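Local coordinates for DNA polymerase beta (Leishmania infantum, PDB 4P4M), which probably repairs DNA by base excision, adding deoxynucleotides from their triphosphates to a primer strand paired with a template, at residues 139-151 and 235-249. Residues are numbered along the deposited sequence; the frame is centred on the assembly and turned at random.
Sequences DQQRVGIKYFYDI and ATMAQGPLKYMGMGR. With nucleotides of chain C.
OP1 of DT5 of chain C is gripped by two successive backbone amides, L242 N and K243 N, each at 2.9 Å, at the turn between strands 238-239 and 243-248. One phosphate further along, Q239 N bonds nearly straight to DG6 of chain C OP1 (2.9 Å, 169°). Away from the turn, helices 139-146 and 148-151 pack on strands 235-236 and 243-248 and the corner at M237, largely through apolar groups and without a hydrogen bond between the segments. M247 CG, anti to the carbonyl carbon (chi1 -59°), lies over the Y147 ring, 4.0 Å from its centroid, as a CH-pi contact; bends at chi2 and chi3 fold SD into an oblique Met-aromatic contact and bring CE to Y147 CD2 and I151 CG1. The ring hydroxyl bonds to E234, which also forms a salt bridge with R249. Extended M237 meets I151 tip to tip, CE lying 3.6 Å from V143 CG1 and 3.7 Å from I151 CD1. V143 CG2 rests on T236 O, and Q140 crosses M237 at about a right angle, CB 3.3 Å from M237 O. M237 and A238 both donate to M245 O, a classic beta bulge. The contact joins the helical fingers region of a family X polymerase to the palm sheet, whose hairpin also holds the DNA backbone.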
ATOM      1  N   ASP A 139      -1.695 -17.135  -8.940  1.00 71.29           N
ATOM      2  CA  ASP A 139      -0.453 -17.050  -8.179  1.00 64.94           C
ATOM      3  C   ASP A 139      -0.609 -16.224  -6.895  1.00 53.40           C
ATOM      4  O   ASP A 139      -0.032 -16.559  -5.858  1.00 61.95           O
ATOM      5  CB  ASP A 139       0.679 -16.503  -9.060  1.00 55.09           C
ATOM      6  CG  ASP A 139       1.250 -17.559  -9.996  1.00 68.66           C
ATOM      7  OD1 ASP A 139       0.730 -18.700 -10.003  1.00 62.34           O
ATOM      8  OD2 ASP A 139       2.216 -17.253 -10.727  1.00 78.57           O
ATOM      9  N   GLN A 140      -1.401 -15.159  -6.957  1.00 38.51           N
ATOM     10  CA  GLN A 140      -1.629 -14.322  -5.773  1.00 22.55           C
ATOM     11  C   GLN A 140      -2.431 -15.010  -4.653  1.00 39.58           C
ATOM     12  O   GLN A 140      -2.178 -14.800  -3.458  1.00 36.76           O
ATOM     13  CB  GLN A 140      -2.340 -13.026  -6.153  1.00 33.16           C
ATOM     14  CG  GLN A 140      -2.737 -12.207  -4.927  1.00 36.84           C
ATOM     15  CD  GLN A 140      -3.148 -10.782  -5.263  1.00 71.53           C
ATOM     16  OE1 GLN A 140      -3.263 -10.410  -6.436  1.00 72.84           O
ATOM     17  NE2 GLN A 140      -3.376  -9.975  -4.227  1.00 78.47           N
ATOM     18  N   GLN A 141      -3.430 -15.797  -5.039  1.00 39.25           N
ATOM     19  CA  GLN A 141      -4.213 -16.549  -4.063  1.00 34.70           C
ATOM     20  C   GLN A 141      -3.332 -17.608  -3.422  1.00 32.63           C
ATOM     21  O   GLN A 141      -3.490 -17.940  -2.238  1.00 29.15           O
ATOM     22  CB  GLN A 141      -5.449 -17.177  -4.735  1.00 33.91           C
ATOM     23  CG  GLN A 141      -6.571 -16.166  -4.951  1.00 32.53           C
ATOM     24  CD  GLN A 141      -7.632 -16.624  -5.944  1.00 32.19           C
ATOM     25  OE1 GLN A 141      -7.441 -17.585  -6.684  1.00 36.21           O
ATOM     26  NE2 GLN A 141      -8.756 -15.919  -5.963  1.00 35.92           N
ATOM     27  N   ARG A 142      -2.388 -18.131  -4.201  1.00 27.03           N
ATOM     28  CA  ARG A 142      -1.506 -19.182  -3.706  1.00 27.11           C
ATOM     29  C   ARG A 142      -0.581 -18.675  -2.605  1.00 27.71           C
ATOM     30  O   ARG A 142      -0.238 -19.419  -1.681  1.00 25.21           O
ATOM     31  CB  ARG A 142      -0.710 -19.820  -4.849  1.00 37.78           C
ATOM     32  CG  ARG A 142      -1.598 -20.511  -5.875  1.00 49.07           C
ATOM     33  CD  ARG A 142      -0.828 -21.443  -6.798  1.00 53.40           C
ATOM     34  NE  ARG A 142      -1.681 -21.915  -7.888  1.00 57.55           N
ATOM     35  CZ  ARG A 142      -2.473 -22.983  -7.817  1.00 62.63           C
ATOM     36  NH1 ARG A 142      -2.521 -23.710  -6.708  1.00 59.99           N
ATOM     37  NH2 ARG A 142      -3.216 -23.328  -8.861  1.00 65.51           N
ATOM     38  N   VAL A 143      -0.175 -17.411  -2.702  1.00 25.46           N
ATOM     39  CA  VAL A 143       0.633 -16.805  -1.647  1.00 23.16           C
ATOM     40  C   VAL A 143      -0.185 -16.630  -0.370  1.00 28.51           C
ATOM     41  O   VAL A 143       0.304 -16.885   0.732  1.00 24.88           O
ATOM     42  CB  VAL A 143       1.244 -15.446  -2.095  1.00 29.29           C
ATOM     43  CG1 VAL A 143       1.907 -14.745  -0.921  1.00 27.40           C
ATOM     44  CG2 VAL A 143       2.234 -15.665  -3.231  1.00 30.37           C
ATOM     45  N   GLY A 144      -1.438 -16.209  -0.510  1.00 25.80           N
ATOM     46  CA  GLY A 144      -2.301 -16.046   0.651  1.00 26.06           C
ATOM     47  C   GLY A 144      -2.502 -17.347   1.410  1.00 27.43           C
ATOM     48  O   GLY A 144      -2.586 -17.378   2.644  1.00 26.56           O
ATOM     49  N   ILE A 145      -2.578 -18.440   0.659  1.00 23.20           N
ATOM     50  CA  ILE A 145      -2.730 -19.760   1.248  1.00 22.92           C
ATOM     51  C   ILE A 145      -1.444 -20.235   1.920  1.00 30.40           C
ATOM     52  O   ILE A 145      -1.454 -20.660   3.079  1.00 24.93           O
ATOM     53  CB  ILE A 145      -3.168 -20.774   0.180  1.00 28.13           C
ATOM     54  CG1 ILE A 145      -4.614 -20.490  -0.240  1.00 30.05           C
ATOM     55  CG2 ILE A 145      -2.983 -22.201   0.696  1.00 29.02           C
ATOM     56  CD1 ILE A 145      -5.018 -21.138  -1.563  1.00 32.21           C
ATOM     57  N   LYS A 146      -0.335 -20.152   1.197  1.00 24.94           N
ATOM     58  CA  LYS A 146       0.953 -20.615   1.719  1.00 27.68           C
ATOM     59  C   LYS A 146       1.380 -19.886   2.994  1.00 22.24           C
ATOM     60  O   LYS A 146       1.972 -20.494   3.900  1.00 22.37           O
ATOM     61  CB  LYS A 146       2.045 -20.480   0.650  1.00 29.46           C
ATOM     62  CG  LYS A 146       3.433 -20.845   1.163  1.00 38.12           C
ATOM     63  CD  LYS A 146       4.483 -20.820   0.064  1.00 49.92           C
ATOM     64  CE  LYS A 146       5.832 -21.288   0.598  1.00 61.91           C
ATOM     65  NZ  LYS A 146       6.880 -21.287  -0.461  1.00 64.38           N
ATOM     66  N   TYR A 147       1.084 -18.587   3.064  1.00 21.61           N
ATOM     67  CA  TYR A 147       1.479 -17.753   4.203  1.00 21.34           C
ATOM     68  C   TYR A 147       0.324 -17.438   5.162  1.00 19.14           C
ATOM     69  O   TYR A 147       0.370 -16.450   5.895  1.00 21.44           O
ATOM     70  CB  TYR A 147       2.127 -16.443   3.706  1.00 21.16           C
ATOM     71  CG  TYR A 147       3.501 -16.655   3.096  1.00 20.51           C
ATOM     72  CD1 TYR A 147       3.652 -16.923   1.735  1.00 24.14           C
ATOM     73  CD2 TYR A 147       4.645 -16.609   3.886  1.00 24.10           C
ATOM     74  CE1 TYR A 147       4.918 -17.128   1.173  1.00 22.85           C
ATOM     75  CE2 TYR A 147       5.916 -16.810   3.328  1.00 22.56           C
ATOM     76  CZ  TYR A 147       6.036 -17.074   1.978  1.00 27.20           C
ATOM     77  OH  TYR A 147       7.290 -17.276   1.434  1.00 24.10           O
ATOM     78  N   PHE A 148      -0.700 -18.290   5.167  1.00 21.28           N
ATOM     79  CA  PHE A 148      -1.872 -18.076   6.025  1.00 23.39           C
ATOM     80  C   PHE A 148      -1.513 -17.838   7.494  1.00 26.30           C
ATOM     81  O   PHE A 148      -2.012 -16.894   8.100  1.00 22.26           O
ATOM     82  CB  PHE A 148      -2.878 -19.231   5.898  1.00 23.12           C
ATOM     83  CG  PHE A 148      -4.162 -19.008   6.674  1.00 28.49           C
ATOM     84  CD1 PHE A 148      -5.149 -18.166   6.187  1.00 29.22           C
ATOM     85  CD2 PHE A 148      -4.369 -19.641   7.891  1.00 29.58           C
ATOM     86  CE1 PHE A 148      -6.322 -17.954   6.906  1.00 32.51           C
ATOM     87  CE2 PHE A 148      -5.543 -19.440   8.610  1.00 33.20           C
ATOM     88  CZ  PHE A 148      -6.514 -18.592   8.119  1.00 34.38           C
ATOM     89  N   TYR A 149      -0.653 -18.676   8.072  1.00 21.27           N
ATOM     90  CA  TYR A 149      -0.267 -18.477   9.473  1.00 25.35           C
ATOM     91  C   TYR A 149       0.415 -17.112   9.688  1.00 21.06           C
ATOM     92  O   TYR A 149      -0.015 -16.321  10.543  1.00 21.94           O
ATOM     93  CB  TYR A 149       0.599 -19.643  10.017  1.00 22.32           C
ATOM     94  CG  TYR A 149       1.362 -19.257  11.268  1.00 21.12           C
ATOM     95  CD1 TYR A 149       0.766 -19.312  12.530  1.00 25.55           C
ATOM     96  CD2 TYR A 149       2.668 -18.796  11.178  1.00 20.70           C
ATOM     97  CE1 TYR A 149       1.475 -18.925  13.674  1.00 24.81           C
ATOM     98  CE2 TYR A 149       3.371 -18.411  12.293  1.00 23.88           C
ATOM     99  CZ  TYR A 149       2.775 -18.467  13.535  1.00 25.07           C
ATOM    100  OH  TYR A 149       3.513 -18.067  14.621  1.00 23.42           O
ATOM    101  N   ASP A 150       1.459 -16.826   8.905  1.00 18.98           N
ATOM    102  CA  ASP A 150       2.201 -15.563   9.046  1.00 18.17           C
ATOM    103  C   ASP A 150       1.295 -14.338   8.882  1.00 26.93           C
ATOM    104  O   ASP A 150       1.384 -13.372   9.644  1.00 20.60           O
ATOM    105  CB  ASP A 150       3.339 -15.453   8.010  1.00 17.68           C
ATOM    106  CG  ASP A 150       4.529 -16.345   8.331  1.00 26.10           C
ATOM    107  OD1 ASP A 150       4.682 -16.749   9.504  1.00 23.66           O
ATOM    108  OD2 ASP A 150       5.318 -16.637   7.400  1.00 21.09           O
ATOM    109  N   ILE A 151       0.436 -14.383   7.872  1.00 20.24           N
ATOM    110  CA  ILE A 151      -0.395 -13.230   7.522  1.00 18.85           C
ATOM    111  C   ILE A 151      -1.391 -12.863   8.634  1.00 22.36           C
ATOM    112  O   ILE A 151      -1.745 -11.699   8.795  1.00 26.94           O
ATOM    113  CB  ILE A 151      -1.110 -13.438   6.164  1.00 22.60           C
ATOM    114  CG1 ILE A 151      -0.103 -13.329   5.011  1.00 19.04           C
ATOM    115  CG2 ILE A 151      -2.241 -12.413   5.972  1.00 23.87           C
ATOM    116  CD1 ILE A 151      -0.650 -13.791   3.674  1.00 21.04           C
ATOM    117  N   ALA A 235       8.240 -13.742  -1.636  1.00 20.12           N
ATOM    118  CA  ALA A 235       7.071 -14.116  -2.436  1.00 21.87           C
ATOM    119  C   ALA A 235       6.360 -12.863  -2.921  1.00 21.04           C
ATOM    120  O   ALA A 235       6.359 -11.849  -2.222  1.00 20.93           O
ATOM    121  CB  ALA A 235       6.107 -15.004  -1.609  1.00 24.62           C
ATOM    122  N   THR A 236       5.762 -12.919  -4.115  1.00 17.68           N
ATOM    123  CA  THR A 236       5.085 -11.741  -4.681  1.00 17.71           C
ATOM    124  C   THR A 236       3.599 -11.992  -4.908  1.00 17.70           C
ATOM    125  O   THR A 236       3.233 -12.969  -5.547  1.00 19.21           O
ATOM    126  CB  THR A 236       5.716 -11.336  -6.039  1.00 24.82           C
ATOM    127  OG1 THR A 236       7.077 -10.953  -5.831  1.00 22.25           O
ATOM    128  CG2 THR A 236       4.944 -10.164  -6.687  1.00 20.57           C
ATOM    129  N   MET A 237       2.751 -11.106  -4.393  1.00 19.42           N
ATOM    130  CA  MET A 237       1.309 -11.179  -4.640  1.00 21.20           C
ATOM    131  C   MET A 237       0.903 -10.432  -5.913  1.00 22.44           C
ATOM    132  O   MET A 237       0.168 -10.961  -6.751  1.00 21.12           O
ATOM    133  CB  MET A 237       0.528 -10.621  -3.440  1.00 21.60           C
ATOM    134  CG  MET A 237       0.578 -11.518  -2.196  1.00 23.00           C
ATOM    135  SD  MET A 237      -0.068 -10.663  -0.747  1.00 39.63           S
ATOM    136  CE  MET A 237      -0.117 -12.023   0.423  1.00 38.25           C
ATOM    137  N   ALA A 238       1.376  -9.196  -6.048  1.00 22.35           N
ATOM    138  CA  ALA A 238       1.089  -8.374  -7.229  1.00 24.53           C
ATOM    139  C   ALA A 238       2.210  -7.356  -7.417  1.00 20.42           C
ATOM    140  O   ALA A 238       2.791  -6.871  -6.437  1.00 19.81           O
ATOM    141  CB  ALA A 238      -0.263  -7.656  -7.082  1.00 21.57           C
ATOM    142  N   GLN A 239       2.516  -7.028  -8.667  1.00 21.40           N
ATOM    143  CA  GLN A 239       3.568  -6.050  -8.948  1.00 23.31           C
ATOM    144  C   GLN A 239       3.364  -5.342 -10.282  1.00 17.87           C
ATOM    145  O   GLN A 239       3.159  -5.987 -11.310  1.00 19.67           O
ATOM    146  CB  GLN A 239       4.953  -6.718  -8.919  1.00 19.57           C
ATOM    147  CG  GLN A 239       6.120  -5.765  -9.272  1.00 22.56           C
ATOM    148  CD  GLN A 239       7.484  -6.445  -9.161  1.00 29.08           C
ATOM    149  OE1 GLN A 239       7.574  -7.614  -8.782  1.00 25.65           O
ATOM    150  NE2 GLN A 239       8.551  -5.709  -9.480  1.00 21.89           N
ATOM    151  N   GLY A 240       3.423  -4.014 -10.253  1.00 18.73           N
ATOM    152  CA  GLY A 240       3.416  -3.188 -11.452  1.00 20.27           C
ATOM    153  C   GLY A 240       4.429  -2.066 -11.261  1.00 20.01           C
ATOM    154  O   GLY A 240       5.225  -2.103 -10.323  1.00 21.68           O
ATOM    155  N   PRO A 241       4.406  -1.058 -12.143  1.00 19.30           N
ATOM    156  CA  PRO A 241       5.426  -0.001 -12.043  1.00 19.28           C
ATOM    157  C   PRO A 241       5.215   0.992 -10.891  1.00 18.11           C
ATOM    158  O   PRO A 241       6.147   1.744 -10.586  1.00 19.39           O
ATOM    159  CB  PRO A 241       5.324   0.723 -13.395  1.00 27.99           C
ATOM    160  CG  PRO A 241       3.984   0.402 -13.929  1.00 29.40           C
ATOM    161  CD  PRO A 241       3.552  -0.921 -13.335  1.00 21.81           C
ATOM    162  N   LEU A 242       4.029   1.002 -10.280  1.00 15.10           N
ATOM    163  CA  LEU A 242       3.725   1.931  -9.187  1.00 16.81           C
ATOM    164  C   LEU A 242       3.583   1.270  -7.811  1.00 18.24           C
ATOM    165  O   LEU A 242       3.816   1.917  -6.774  1.00 16.45           O
ATOM    166  CB  LEU A 242       2.406   2.658  -9.477  1.00 19.22           C
ATOM    167  CG  LEU A 242       2.388   3.619 -10.663  1.00 22.68           C
ATOM    168  CD1 LEU A 242       0.946   3.925 -11.064  1.00 18.25           C
ATOM    169  CD2 LEU A 242       3.153   4.897 -10.310  1.00 19.87           C
ATOM    170  N   LYS A 243       3.171   0.001  -7.805  1.00 19.07           N
ATOM    171  CA  LYS A 243       2.787  -0.676  -6.569  1.00 16.16           C
ATOM    172  C   LYS A 243       3.300  -2.119  -6.513  1.00 15.77           C
ATOM    173  O   LYS A 243       3.119  -2.900  -7.456  1.00 18.03           O
ATOM    174  CB  LYS A 243       1.259  -0.637  -6.422  1.00 16.96           C
ATOM    175  CG  LYS A 243       0.656  -1.458  -5.263  1.00 17.75           C
ATOM    176  CD  LYS A 243      -0.865  -1.242  -5.315  1.00 25.50           C
ATOM    177  CE  LYS A 243      -1.672  -2.238  -4.534  1.00 35.22           C
ATOM    178  NZ  LYS A 243      -3.122  -2.148  -4.938  1.00 29.26           N
ATOM    179  N   TYR A 244       3.944  -2.462  -5.399  1.00 15.47           N
ATOM    180  CA  TYR A 244       4.415  -3.823  -5.157  1.00 16.57           C
ATOM    181  C   TYR A 244       3.742  -4.360  -3.881  1.00 17.00           C
ATOM    182  O   TYR A 244       3.652  -3.644  -2.885  1.00 16.80           O
ATOM    183  CB  TYR A 244       5.948  -3.859  -4.976  1.00 14.88           C
ATOM    184  CG  TYR A 244       6.417  -5.215  -4.470  1.00 21.61           C
ATOM    185  CD1 TYR A 244       6.693  -6.256  -5.358  1.00 23.57           C
ATOM    186  CD2 TYR A 244       6.541  -5.463  -3.110  1.00 21.24           C
ATOM    187  CE1 TYR A 244       7.093  -7.501  -4.894  1.00 22.37           C
ATOM    188  CE2 TYR A 244       6.938  -6.712  -2.637  1.00 20.03           C
ATOM    189  CZ  TYR A 244       7.212  -7.723  -3.538  1.00 23.93           C
ATOM    190  OH  TYR A 244       7.604  -8.964  -3.068  1.00 26.90           O
ATOM    191  N   MET A 245       3.265  -5.604  -3.922  1.00 16.14           N
ATOM    192  CA  MET A 245       2.738  -6.281  -2.733  1.00 15.35           C
ATOM    193  C   MET A 245       3.356  -7.677  -2.648  1.00 19.68           C
ATOM    194  O   MET A 245       3.206  -8.473  -3.578  1.00 18.76           O
ATOM    195  CB  MET A 245       1.209  -6.428  -2.821  1.00 16.97           C
ATOM    196  CG  MET A 245       0.431  -5.115  -2.835  1.00 26.97           C
ATOM    197  SD  MET A 245      -1.285  -5.331  -3.392  1.00 37.54           S
ATOM    198  CE  MET A 245      -1.830  -6.710  -2.385  1.00 44.06           C
ATOM    199  N   GLY A 246       4.032  -7.974  -1.536  1.00 19.78           N
ATOM    200  CA  GLY A 246       4.661  -9.272  -1.339  1.00 21.50           C
ATOM    201  C   GLY A 246       4.910  -9.622   0.124  1.00 20.80           C
ATOM    202  O   GLY A 246       4.345  -8.997   1.028  1.00 20.14           O
ATOM    203  N   MET A 247       5.746 -10.631   0.353  1.00 17.80           N
ATOM    204  CA  MET A 247       6.090 -11.071   1.703  1.00 16.13           C
ATOM    205  C   MET A 247       7.574 -10.795   1.923  1.00 18.30           C
ATOM    206  O   MET A 247       8.418 -11.231   1.130  1.00 19.70           O
ATOM    207  CB  MET A 247       5.832 -12.576   1.880  1.00 17.39           C
ATOM    208  CG  MET A 247       4.387 -13.028   1.637  1.00 20.35           C
ATOM    209  SD  MET A 247       3.174 -12.279   2.756  1.00 19.93           S
ATOM    210  CE  MET A 247       3.812 -12.835   4.346  1.00 17.41           C
ATOM    211  N   GLY A 248       7.878 -10.052   2.983  1.00 18.95           N
ATOM    212  CA  GLY A 248       9.248  -9.735   3.350  1.00 15.26           C
ATOM    213  C   GLY A 248       9.598 -10.249   4.743  1.00 19.67           C
ATOM    214  O   GLY A 248       8.810 -10.131   5.680  1.00 19.03           O
ATOM    215  N   ARG A 249      10.785 -10.821   4.880  1.00 16.58           N
ATOM    216  CA  ARG A 249      11.210 -11.416   6.154  1.00 18.13           C
ATOM    217  C   ARG A 249      12.602 -10.915   6.521  1.00 23.23           C
ATOM    218  O   ARG A 249      13.539 -11.081   5.736  1.00 20.27           O
ATOM    219  CB  ARG A 249      11.242 -12.943   6.023  1.00 21.41           C
ATOM    220  CG  ARG A 249      11.513 -13.699   7.335  1.00 22.85           C
ATOM    221  CD  ARG A 249      11.888 -15.171   7.093  1.00 21.04           C
ATOM    222  NE  ARG A 249      10.919 -15.931   6.294  1.00 21.81           N
ATOM    223  CZ  ARG A 249       9.962 -16.720   6.786  1.00 24.80           C
ATOM    224  NH1 ARG A 249       9.785 -16.851   8.101  1.00 20.40           N
ATOM    225  NH2 ARG A 249       9.160 -17.376   5.952  1.00 20.18           N
TER
ATOM    226  P    DT C   5       0.319  -0.663 -10.645  1.00 19.79           P
ATOM    227  OP1  DT C   5       1.748  -0.754 -10.270  1.00 19.99           O
ATOM    228  OP2  DT C   5      -0.089  -0.038 -11.938  1.00 20.78           O
ATOM    229  O5'  DT C   5      -0.294  -2.150 -10.621  1.00 19.86           O
ATOM    230  C5'  DT C   5       0.013  -3.015  -9.505  1.00 18.55           C
ATOM    231  C4'  DT C   5      -0.720  -4.357  -9.635  1.00 22.17           C
ATOM    232  O4'  DT C   5      -2.151  -4.107  -9.519  1.00 22.75           O
ATOM    233  C3'  DT C   5      -0.513  -5.196 -10.906  1.00 24.02           C
ATOM    234  O3'  DT C   5      -0.213  -6.515 -10.420  1.00 22.00           O
ATOM    235  C2'  DT C   5      -1.851  -5.071 -11.644  1.00 23.32           C
ATOM    236  C1'  DT C   5      -2.821  -4.920 -10.477  1.00 26.31           C
ATOM    237  N1   DT C   5      -4.133  -4.225 -10.722  1.00 23.48           N
ATOM    238  C2   DT C   5      -5.271  -4.814 -10.213  1.00 29.51           C
ATOM    239  O2   DT C   5      -5.260  -5.879  -9.627  1.00 25.21           O
ATOM    240  N3   DT C   5      -6.436  -4.129 -10.430  1.00 26.56           N
ATOM    241  C4   DT C   5      -6.560  -2.924 -11.091  1.00 26.14           C
ATOM    242  O4   DT C   5      -7.654  -2.387 -11.230  1.00 28.00           O
ATOM    243  C5   DT C   5      -5.334  -2.346 -11.595  1.00 28.09           C
ATOM    244  C7   DT C   5      -5.384  -1.037 -12.329  1.00 26.66           C
ATOM    245  C6   DT C   5      -4.180  -3.010 -11.392  1.00 25.22           C
ATOM    246  P    DG C   6       0.140  -7.728 -11.412  1.00 24.57           P
ATOM    247  OP1  DG C   6       1.084  -8.607 -10.706  1.00 24.55           O
ATOM    248  OP2  DG C   6       0.473  -7.178 -12.747  1.00 28.17           O
ATOM    249  O5'  DG C   6      -1.258  -8.485 -11.589  1.00 26.21           O
ATOM    250  C5'  DG C   6      -1.848  -9.128 -10.454  1.00 30.52           C
ATOM    251  C4'  DG C   6      -3.063  -9.933 -10.884  1.00 34.54           C
ATOM    252  O4'  DG C   6      -4.184  -9.038 -11.100  1.00 40.49           O
ATOM    253  C3'  DG C   6      -2.891 -10.692 -12.194  1.00 37.03           C
ATOM    254  O3'  DG C   6      -3.571 -11.936 -12.094  1.00 50.03           O
ATOM    255  C2'  DG C   6      -3.544  -9.773 -13.223  1.00 39.41           C
ATOM    256  C1'  DG C   6      -4.703  -9.222 -12.404  1.00 39.06           C
ATOM    257  N9   DG C   6      -5.217  -7.933 -12.852  1.00 35.04           N
ATOM    258  C8   DG C   6      -4.503  -6.891 -13.393  1.00 29.33           C
ATOM    259  N7   DG C   6      -5.244  -5.860 -13.692  1.00 35.23           N
ATOM    260  C5   DG C   6      -6.522  -6.237 -13.310  1.00 30.67           C
ATOM    261  C6   DG C   6      -7.741  -5.528 -13.395  1.00 35.58           C
ATOM    262  O6   DG C   6      -7.924  -4.380 -13.832  1.00 34.59           O
ATOM    263  N1   DG C   6      -8.812  -6.282 -12.906  1.00 35.80           N
ATOM    264  C2   DG C   6      -8.709  -7.557 -12.404  1.00 37.85           C
ATOM    265  N2   DG C   6      -9.846  -8.134 -11.974  1.00 40.91           N
ATOM    266  N3   DG C   6      -7.569  -8.228 -12.323  1.00 38.92           N
ATOM    267  C4   DG C   6      -6.524  -7.509 -12.796  1.00 36.24           C
ATOM    268  P    DC C   4      -3.763   4.669  -9.844  1.00 22.35           P
ATOM    269  OP1  DC C   4      -2.542   5.437 -10.180  1.00 21.14           O
ATOM    270  OP2  DC C   4      -4.859   4.546 -10.834  1.00 21.51           O
ATOM    271  O5'  DC C   4      -3.335   3.185  -9.436  1.00 20.19           O
ATOM    272  C5'  DC C   4      -2.399   2.963  -8.375  1.00 15.51           C
ATOM    273  C4'  DC C   4      -1.959   1.510  -8.345  1.00 19.59           C
ATOM    274  O4'  DC C   4      -3.045   0.717  -7.785  1.00 20.45           O
ATOM    275  C3'  DC C   4      -1.602   0.892  -9.695  1.00 18.22           C
ATOM    276  O3'  DC C   4      -0.450   0.080  -9.449  1.00 19.41           O
ATOM    277  C2'  DC C   4      -2.863   0.101 -10.070  1.00 21.97           C
ATOM    278  C1'  DC C   4      -3.469  -0.263  -8.706  1.00 21.78           C
ATOM    279  N1   DC C   4      -4.977  -0.266  -8.662  1.00 23.66           N
ATOM    280  C2   DC C   4      -5.620  -1.339  -8.042  1.00 27.06           C
ATOM    281  O2   DC C   4      -4.921  -2.243  -7.564  1.00 24.58           O
ATOM    282  N3   DC C   4      -6.979  -1.369  -7.988  1.00 24.24           N
ATOM    283  C4   DC C   4      -7.684  -0.368  -8.519  1.00 27.06           C
ATOM    284  N4   DC C   4      -9.023  -0.448  -8.432  1.00 25.92           N
ATOM    285  C5   DC C   4      -7.050   0.743  -9.164  1.00 23.75           C
ATOM    286  C6   DC C   4      -5.705   0.762  -9.210  1.00 24.54           C
TER